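Local atomic coordinates of EAL domain protein (Vibrio cholerae serotype O1, PDB entry 6IJ2), a protein that degrades the cyclic dinucleotides c-di-GMP and cGAMP as a phosphodiesterase, probably with the help of metal ions bound in its EAL domain. Residues E128-E133 against I157-S162; E136-I141 against L167-D172. The protein carries 1 engineered substitution. All blocks are in the same frame, centred on the assembly; numbering follows the deposited sequence.

Contact 1: E128-E133 against I157-S162. With CA (calcium ion), chain I; CA (calcium ion), chain L; CA (calcium ion), chain J; CA (calcium ion), chain K.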
ATOM      1  N   GLU A 128      15.043   5.743  -7.382  1.00 27.61           N
ATOM      2  CA  GLU A 128      13.829   4.979  -7.108  1.00 26.78           C
ATOM      3  C   GLU A 128      13.690   4.766  -5.611  1.00 28.56           C
ATOM      4  O   GLU A 128      14.618   4.275  -4.958  1.00 35.52           O
ATOM      5  CB  GLU A 128      13.852   3.634  -7.835  1.00 30.98           C
ATOM      6  CG  GLU A 128      14.158   3.786  -9.311  1.00 28.75           C
ATOM      7  CD  GLU A 128      14.042   2.490 -10.075  1.00 30.07           C
ATOM      8  OE1 GLU A 128      14.224   2.525 -11.306  1.00 29.38           O
ATOM      9  OE2 GLU A 128      13.763   1.441  -9.448  1.00 29.68           O
ATOM     10  N   PHE A 129      12.523   5.115  -5.077  1.00 30.37           N
ATOM     11  CA  PHE A 129      12.310   5.192  -3.638  1.00 32.95           C
ATOM     12  C   PHE A 129      11.442   4.024  -3.185  1.00 34.97           C
ATOM     13  O   PHE A 129      10.337   3.826  -3.704  1.00 34.59           O
ATOM     14  CB  PHE A 129      11.670   6.529  -3.258  1.00 29.39           C
ATOM     15  CG  PHE A 129      12.636   7.686  -3.273  1.00 34.74           C
ATOM     16  CD1 PHE A 129      12.907   8.356  -4.454  1.00 35.00           C
ATOM     17  CD2 PHE A 129      13.257   8.108  -2.109  1.00 40.77           C
ATOM     18  CE1 PHE A 129      13.793   9.422  -4.486  1.00 36.55           C
ATOM     19  CE2 PHE A 129      14.149   9.174  -2.129  1.00 45.40           C
ATOM     20  CZ  PHE A 129      14.418   9.832  -3.322  1.00 41.60           C
ATOM     21  N   THR A 130      11.966   3.250  -2.239  1.00 35.97           N
ATOM     22  CA  THR A 130      11.247   2.197  -1.541  1.00 37.57           C
ATOM     23  C   THR A 130      11.252   2.521  -0.054  1.00 43.91           C
ATOM     24  O   THR A 130      12.280   2.929   0.496  1.00 43.10           O
ATOM     25  CB  THR A 130      11.891   0.815  -1.757  1.00 46.11           C
ATOM     26  OG1 THR A 130      11.941   0.504  -3.155  1.00 39.26           O
ATOM     27  CG2 THR A 130      11.085  -0.264  -1.038  1.00 46.37           C
ATOM     28  N   GLU A 131      10.104   2.339   0.587  1.00 45.88           N
ATOM     29  CA  GLU A 131       9.983   2.598   2.014  1.00 42.67           C
ATOM     30  C   GLU A 131      10.681   1.510   2.825  1.00 41.45           C
ATOM     31  O   GLU A 131      10.718   0.341   2.434  1.00 43.98           O
ATOM     32  CB  GLU A 131       8.509   2.679   2.405  1.00 46.22           C
ATOM     33  CG  GLU A 131       7.664   3.557   1.489  1.00 43.85           C
ATOM     34  CD  GLU A 131       7.008   2.779   0.347  1.00 51.29           C
ATOM     35  OE1 GLU A 131       7.714   2.011  -0.341  1.00 45.75           O
ATOM     36  OE2 GLU A 131       5.780   2.934   0.142  1.00 46.49           O
ATOM     37  N   ALA A 132      11.237   1.909   3.973  1.00 42.39           N
ATOM     38  CA  ALA A 132      11.888   0.950   4.855  1.00 52.92           C
ATOM     39  C   ALA A 132      10.893   0.257   5.772  1.00 61.14           C
ATOM     40  O   ALA A 132      11.101  -0.904   6.142  1.00 71.89           O
ATOM     41  CB  ALA A 132      12.960   1.649   5.690  1.00 55.95           C
ATOM     42  N   GLU A 133       9.825   0.950   6.154  1.00 59.84           N
ATOM     43  CA  GLU A 133       8.773   0.377   6.982  1.00 59.91           C
ATOM     44  C   GLU A 133       7.498   1.175   6.734  1.00 58.27           C
ATOM     45  O   GLU A 133       7.449   2.038   5.849  1.00 52.26           O
ATOM     46  CB  GLU A 133       9.178   0.365   8.464  1.00 67.83           C
ATOM     47  CG  GLU A 133       9.059   1.709   9.161  1.00 76.90           C
ATOM     48  CD  GLU A 133      10.399   2.373   9.392  1.00 87.99           C
ATOM     49  OE1 GLU A 133      11.204   1.831  10.178  1.00 92.17           O
ATOM     50  OE2 GLU A 133      10.648   3.432   8.780  1.00 92.88           O
ATOM     51  N   ILE A 157       8.607   6.520  -7.472  1.00 24.96           N
ATOM     52  CA  ILE A 157       8.141   5.533  -6.497  1.00 26.42           C
ATOM     53  C   ILE A 157       8.355   4.151  -7.104  1.00 23.71           C
ATOM     54  O   ILE A 157       7.861   3.858  -8.192  1.00 25.87           O
ATOM     55  CB  ILE A 157       6.667   5.768  -6.130  1.00 28.49           C
ATOM     56  CG1 ILE A 157       6.536   7.106  -5.396  1.00 31.47           C
ATOM     57  CG2 ILE A 157       6.134   4.627  -5.272  1.00 25.83           C
ATOM     58  CD1 ILE A 157       5.136   7.462  -5.046  1.00 45.60           C
ATOM     59  N   ASP A 158       9.130   3.314  -6.421  1.00 25.86           N
ATOM     60  CA  ASP A 158       9.583   2.049  -6.999  1.00 27.06           C
ATOM     61  C   ASP A 158       8.497   0.972  -6.971  1.00 28.98           C
ATOM     62  O   ASP A 158       8.324   0.215  -7.935  1.00 33.60           O
ATOM     63  CB  ASP A 158      10.828   1.593  -6.233  1.00 31.21           C
ATOM     64  CG  ASP A 158      11.634   0.516  -6.951  1.00 30.76           C
ATOM     65  OD1 ASP A 158      11.207  -0.011  -7.996  1.00 28.38           O
ATOM     66  OD2 ASP A 158      12.739   0.224  -6.462  1.00 33.08           O
ATOM     67  N   ASP A 159       7.750   0.872  -5.890  1.00 26.83           N
ATOM     68  CA  ASP A 159       7.017  -0.364  -5.697  1.00 25.31           C
ATOM     69  C   ASP A 159       5.547  -0.074  -5.522  1.00 27.83           C
ATOM     70  O   ASP A 159       4.935  -0.508  -4.553  1.00 29.08           O
ATOM     71  CB  ASP A 159       7.561  -1.139  -4.493  1.00 30.13           C
ATOM     72  CG  ASP A 159       9.060  -1.458  -4.608  1.00 42.33           C
ATOM     73  OD1 ASP A 159       9.632  -1.382  -5.719  1.00 40.30           O
ATOM     74  OD2 ASP A 159       9.666  -1.808  -3.568  1.00 47.50           O
ATOM     75  N   PHE A 160       4.947   0.664  -6.453  1.00 24.97           N
ATOM     76  CA  PHE A 160       3.512   0.903  -6.364  1.00 25.86           C
ATOM     77  C   PHE A 160       2.734  -0.384  -6.610  1.00 26.42           C
ATOM     78  O   PHE A 160       2.895  -1.042  -7.640  1.00 28.85           O
ATOM     79  CB  PHE A 160       3.077   1.955  -7.369  1.00 26.61           C
ATOM     80  CG  PHE A 160       1.649   2.381  -7.204  1.00 25.46           C
ATOM     81  CD1 PHE A 160       1.324   3.418  -6.351  1.00 29.54           C
ATOM     82  CD2 PHE A 160       0.646   1.744  -7.902  1.00 30.11           C
ATOM     83  CE1 PHE A 160       0.014   3.824  -6.213  1.00 29.14           C
ATOM     84  CE2 PHE A 160      -0.680   2.133  -7.756  1.00 28.83           C
ATOM     85  CZ  PHE A 160      -0.986   3.174  -6.915  1.00 29.55           C
ATOM     86  N   GLY A 161       1.855  -0.718  -5.688  1.00 26.75           N
ATOM     87  CA  GLY A 161       1.067  -1.923  -5.815  1.00 28.33           C
ATOM     88  C   GLY A 161       1.623  -3.134  -5.109  1.00 32.92           C
ATOM     89  O   GLY A 161       1.064  -4.230  -5.266  1.00 33.02           O
ATOM     90  N   SER A 162       2.691  -2.975  -4.328  1.00 26.99           N
ATOM     91  CA  SER A 162       3.172  -4.048  -3.468  1.00 32.54           C
ATOM     92  C   SER A 162       3.763  -3.438  -2.206  1.00 36.15           C
ATOM     93  O   SER A 162       3.923  -2.227  -2.098  1.00 35.32           O
ATOM     94  CB  SER A 162       4.221  -4.900  -4.175  1.00 38.39           C
ATOM     95  OG  SER A 162       5.378  -4.125  -4.415  1.00 44.90           O
TER
HETATM   96 CA    CA I 601       9.656  -1.753  -8.146  1.00 29.69          CA
HETATM   97 CA    CA L 604      11.999  -2.005  -4.354  1.00 84.33          CA
HETATM   98 CA    CA J 602      13.802  -0.615  -8.476  1.00 26.47          CA
HETATM   99 CA    CA K 603       4.448  -0.064  -2.213  1.00 57.13          CA
HETATM  100  O   HOH W   1      14.174   1.251  -4.344  1.00 36.80           O
HETATM  101  O   HOH W   2       7.915   2.409  -3.194  1.00 33.50           O
HETATM  102  O   HOH W   3       6.568  -0.407  -0.911  1.00 33.93           O
HETATM  103  O   HOH W   4       5.046   2.228  -2.474  1.00 34.49           O
HETATM  104  O   HOH W   5       8.260  -3.253  -7.030  1.00 27.81           O
HETATM  105  O   HOH W   6      12.743  -1.610 -10.282  1.00 27.32           O
HETATM  106  O   HOH W   7      13.979  -2.573  -3.142  1.00 69.41           O
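Asp158 faces Glu128, Phe129 and Thr130 where the neighbouring parallel strands 125-129 and 154-160 run out into the active-site end of the fold. Its backbone N gives Phe129 O a nearly straight hydrogen bond (3.0 Å, 168° at the hydrogen), in keeping with the parallel pairing of Phe129 with Ile157. From there the side chain can be followed outward. CB sits 3.4 Å from Thr130 OG1 and about as far from Phe129 O. With CG anti to the backbone N (chi1 -164°), the carboxylate swings into the cluster of calcium ions. OD1 is shared: it lies 2.3 Å from the calcium of chain I and, more loosely, 2.7 Å from that of chain J. OD2 closes a bidentate grip on the second ion at 2.4 Å; a water lies within hydrogen-bonding distance of this oxygen, Glu128 O and Thr130 OG1.

Glu128 comes to the chain J calcium in extended form and binds it through OE2 at 2.3 Å, its carboxylate turned 77° from that of Asp158. OE1 is occupied by Ser93 and Lys179, which should fix the rotation of the group. Glu45 and Asn95 add ligands to this ion, and Glu215 to the chain I ion. Asp159 brings OD1 to the chain I calcium and OD2 to a third, in chain L, for which OD1 is a longer, weaker ligand and Thr130 OG1 a long one at 2.8 Å. The backbone O of Asp159, with Ser162 O and Tyr164 O, holds a fourth.

Acidic oxygens this close together are probably tolerated because calcium ions bridge them. Phosphate of the bound RNA shares the chain J and chain L ions, and probably the chain I ion, so the chemistry is consistent with metal-assisted phosphodiester hydrolysis, calcium probably standing in for the activating ions.

Contact 2: E136-I141 against L167-D172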
ATOM      1  N   GLU A 136       4.186   6.206   8.838  1.00 62.01           N
ATOM      2  CA  GLU A 136       3.230   6.945   9.655  1.00 74.61           C
ATOM      3  C   GLU A 136       3.404   8.447   9.457  1.00 73.24           C
ATOM      4  O   GLU A 136       2.425   9.169   9.237  1.00 70.90           O
ATOM      5  CB  GLU A 136       3.385   6.564  11.129  1.00 83.27           C
ATOM      6  CG  GLU A 136       3.091   5.098  11.425  1.00 90.63           C
ATOM      7  CD  GLU A 136       3.245   4.741  12.899  1.00 99.30           C
ATOM      8  OE1 GLU A 136       3.708   5.598  13.685  1.00102.73           O
ATOM      9  OE2 GLU A 136       2.900   3.599  13.270  1.00100.83           O
ATOM     10  N   ASP A 137       4.643   8.931   9.529  1.00 70.21           N
ATOM     11  CA  ASP A 137       4.971  10.327   9.247  1.00 69.71           C
ATOM     12  C   ASP A 137       5.602  10.379   7.858  1.00 64.76           C
ATOM     13  O   ASP A 137       6.768  10.025   7.677  1.00 58.20           O
ATOM     14  CB  ASP A 137       5.900  10.901  10.313  1.00 75.03           C
ATOM     15  CG  ASP A 137       6.127  12.394  10.148  1.00 77.75           C
ATOM     16  OD1 ASP A 137       5.603  12.976   9.178  1.00 73.79           O
ATOM     17  OD2 ASP A 137       6.828  12.990  10.994  1.00 78.78           O
ATOM     18  N   VAL A 138       4.818  10.824   6.874  1.00 61.46           N
ATOM     19  CA  VAL A 138       5.286  10.893   5.497  1.00 55.56           C
ATOM     20  C   VAL A 138       6.315  11.991   5.278  1.00 53.58           C
ATOM     21  O   VAL A 138       6.973  12.005   4.233  1.00 49.03           O
ATOM     22  CB  VAL A 138       4.071  11.085   4.563  1.00 56.28           C
ATOM     23  CG1 VAL A 138       3.607  12.539   4.577  1.00 57.92           C
ATOM     24  CG2 VAL A 138       4.371  10.593   3.153  1.00 49.06           C
ATOM     25  N   ASN A 139       6.488  12.896   6.244  1.00 54.25           N
ATOM     26  CA  ASN A 139       7.371  14.040   6.042  1.00 64.69           C
ATOM     27  C   ASN A 139       8.823  13.626   5.839  1.00 61.83           C
ATOM     28  O   ASN A 139       9.566  14.318   5.136  1.00 50.63           O
ATOM     29  CB  ASN A 139       7.269  15.007   7.222  1.00 76.41           C
ATOM     30  CG  ASN A 139       6.144  16.008   7.057  1.00 83.51           C
ATOM     31  OD1 ASN A 139       5.596  16.168   5.965  1.00 83.28           O
ATOM     32  ND2 ASN A 139       5.803  16.700   8.140  1.00 87.08           N
ATOM     33  N   HIS A 140       9.252  12.516   6.441  1.00 63.54           N
ATOM     34  CA  HIS A 140      10.650  12.117   6.323  1.00 67.28           C
ATOM     35  C   HIS A 140      10.989  11.723   4.888  1.00 59.75           C
ATOM     36  O   HIS A 140      11.948  12.236   4.301  1.00 51.74           O
ATOM     37  CB  HIS A 140      10.953  10.969   7.287  1.00 80.46           C
ATOM     38  CG  HIS A 140      12.410  10.655   7.410  1.00 94.41           C
ATOM     39  ND1 HIS A 140      13.109   9.976   6.434  1.00 96.37           N
ATOM     40  CD2 HIS A 140      13.301  10.931   8.390  1.00101.15           C
ATOM     41  CE1 HIS A 140      14.370   9.848   6.810  1.00 98.57           C
ATOM     42  NE2 HIS A 140      14.512  10.417   7.993  1.00101.12           N
ATOM     43  N   ILE A 141      10.206  10.818   4.304  1.00 55.28           N
ATOM     44  CA  ILE A 141      10.478  10.399   2.934  1.00 53.48           C
ATOM     45  C   ILE A 141      10.136  11.518   1.953  1.00 49.12           C
ATOM     46  O   ILE A 141      10.793  11.664   0.914  1.00 46.33           O
ATOM     47  CB  ILE A 141       9.716   9.094   2.632  1.00 53.29           C
ATOM     48  CG1 ILE A 141      10.088   8.549   1.255  1.00 55.98           C
ATOM     49  CG2 ILE A 141       8.211   9.294   2.762  1.00 53.29           C
ATOM     50  CD1 ILE A 141      10.689   7.164   1.312  1.00 57.21           C
ATOM     51  N   LEU A 167      -0.304   4.633  -2.288  1.00 34.12           N
ATOM     52  CA  LEU A 167      -1.244   5.749  -2.245  1.00 30.14           C
ATOM     53  C   LEU A 167      -0.973   6.642  -1.051  1.00 28.91           C
ATOM     54  O   LEU A 167      -1.178   7.859  -1.129  1.00 34.97           O
ATOM     55  CB  LEU A 167      -2.693   5.244  -2.224  1.00 27.42           C
ATOM     56  CG  LEU A 167      -3.157   4.683  -3.574  1.00 26.10           C
ATOM     57  CD1 LEU A 167      -4.602   4.180  -3.477  1.00 37.04           C
ATOM     58  CD2 LEU A 167      -3.006   5.725  -4.703  1.00 31.81           C
ATOM     59  N   ASN A 168      -0.504   6.058   0.054  1.00 29.85           N
ATOM     60  CA  ASN A 168      -0.111   6.838   1.221  1.00 37.27           C
ATOM     61  C   ASN A 168       0.952   7.869   0.852  1.00 33.17           C
ATOM     62  O   ASN A 168       0.955   8.994   1.364  1.00 39.77           O
ATOM     63  CB  ASN A 168       0.401   5.880   2.299  1.00 33.11           C
ATOM     64  CG  ASN A 168       0.644   6.550   3.634  1.00 50.09           C
ATOM     65  OD1 ASN A 168       0.002   7.536   3.986  1.00 55.68           O
ATOM     66  ND2 ASN A 168       1.576   5.996   4.399  1.00 58.40           N
ATOM     67  N   LEU A 169       1.865   7.499  -0.032  1.00 30.38           N
ATOM     68  CA  LEU A 169       2.903   8.437  -0.452  1.00 30.47           C
ATOM     69  C   LEU A 169       2.334   9.495  -1.389  1.00 35.48           C
ATOM     70  O   LEU A 169       2.498  10.700  -1.153  1.00 34.22           O
ATOM     71  CB  LEU A 169       4.034   7.669  -1.118  1.00 31.65           C
ATOM     72  CG  LEU A 169       4.724   6.647  -0.210  1.00 34.77           C
ATOM     73  CD1 LEU A 169       5.870   5.962  -0.939  1.00 41.03           C
ATOM     74  CD2 LEU A 169       5.227   7.328   1.050  1.00 37.07           C
ATOM     75  N   LEU A 170       1.640   9.056  -2.447  1.00 31.20           N
ATOM     76  CA  LEU A 170       1.153   9.960  -3.491  1.00 28.26           C
ATOM     77  C   LEU A 170       0.213  11.028  -2.960  1.00 34.97           C
ATOM     78  O   LEU A 170       0.058  12.072  -3.607  1.00 34.65           O
ATOM     79  CB  LEU A 170       0.423   9.173  -4.575  1.00 30.00           C
ATOM     80  CG  LEU A 170       1.300   8.269  -5.416  1.00 30.43           C
ATOM     81  CD1 LEU A 170       0.455   7.552  -6.445  1.00 41.23           C
ATOM     82  CD2 LEU A 170       2.334   9.142  -6.083  1.00 39.85           C
ATOM     83  N   ALA A 171      -0.442  10.781  -1.824  1.00 30.74           N
ATOM     84  CA  ALA A 171      -1.343  11.780  -1.254  1.00 32.40           C
ATOM     85  C   ALA A 171      -0.593  13.029  -0.815  1.00 35.81           C
ATOM     86  O   ALA A 171      -1.157  14.128  -0.825  1.00 41.18           O
ATOM     87  CB  ALA A 171      -2.124  11.186  -0.074  1.00 33.36           C
ATOM     88  N   ASP A 172       0.680  12.895  -0.448  1.00 34.30           N
ATOM     89  CA  ASP A 172       1.410  14.018   0.120  1.00 37.91           C
ATOM     90  C   ASP A 172       2.564  14.525  -0.738  1.00 42.64           C
ATOM     91  O   ASP A 172       3.030  15.643  -0.501  1.00 42.69           O
ATOM     92  CB  ASP A 172       1.930  13.650   1.517  1.00 37.28           C
ATOM     93  CG  ASP A 172       0.816  13.595   2.555  1.00 52.18           C
ATOM     94  OD1 ASP A 172      -0.018  14.527   2.574  1.00 53.36           O
ATOM     95  OD2 ASP A 172       0.764  12.625   3.342  1.00 51.80           O
TER
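The carboxylate of Asp172 meets the methyl CG1 of Val138 at its OD2 corner: the methyl comes obliquely, about 50° out of the carboxylate plane and beyond that oxygen, not over the face. The methyl carbon is only 3.1 Å from OD2, a tight fit for a carbon and an oxygen. At the other corner of the group, OD1 makes a salt bridge with Arg194 of the second subunit, so the flat group is gripped by charge at one oxygen and pressed by a methyl near the other. A second carboxylate, that of Asp137, serves its own segment: OD1 accepts from Asn139 N at 3.1 Å, the donor standing 50° out of the carboxylate plane, a capping bond at the entry to helix 139-151. The amide of Asn168 is held through ND2 by the backbone O of Val135, just ahead of that same helix entry.

Beside these polar groups lies a small apolar patch. Val138 is turned so that CG1 sits between its backbone N and carbonyl carbon (chi1 79°), which sends CG1 to Asp172 while CG2 heads for Leu169. There CG2 meets Leu169 CD2 at 4.0 Å. The same CD2 methyl is also touched by Ile141 CG2, three residues further along the chain and again at 4.0 Å, the two side chains crossing at about a right angle. No hydrogen bond runs directly between the segments, but Lys142, one residue further along helix 139-151, reaches Asp172 O.

What results is helix-to-helix packing in the outer layer of the TIM-barrel-like EAL fold: the start of helix 139-151 meets the short helix 166-170, which follows the next strand, 154-160, on the side where the strands end and the metals bind.

In the fold
Contact 1 is buried and contact 2 lies near the surface, their centres 11 Å apart. Strand 125-129, helix 139-151 and strand 154-160 form one beta-alpha-beta unit: contact 1 pairs its two strands, while contact 2 sets the start of its helix against helix 166-170 beyond the second strand. Contact 1 is dominated by oxygens and calcium, contact 2 by methyl groups with a carboxylate at the border. They join directly, for Glu131 lies on Leu169, and Ile157 and Phe160 on Leu170. Both also reach the second subunit, contact 1 by packing through Phe160 and contact 2 by packing and a salt bridge.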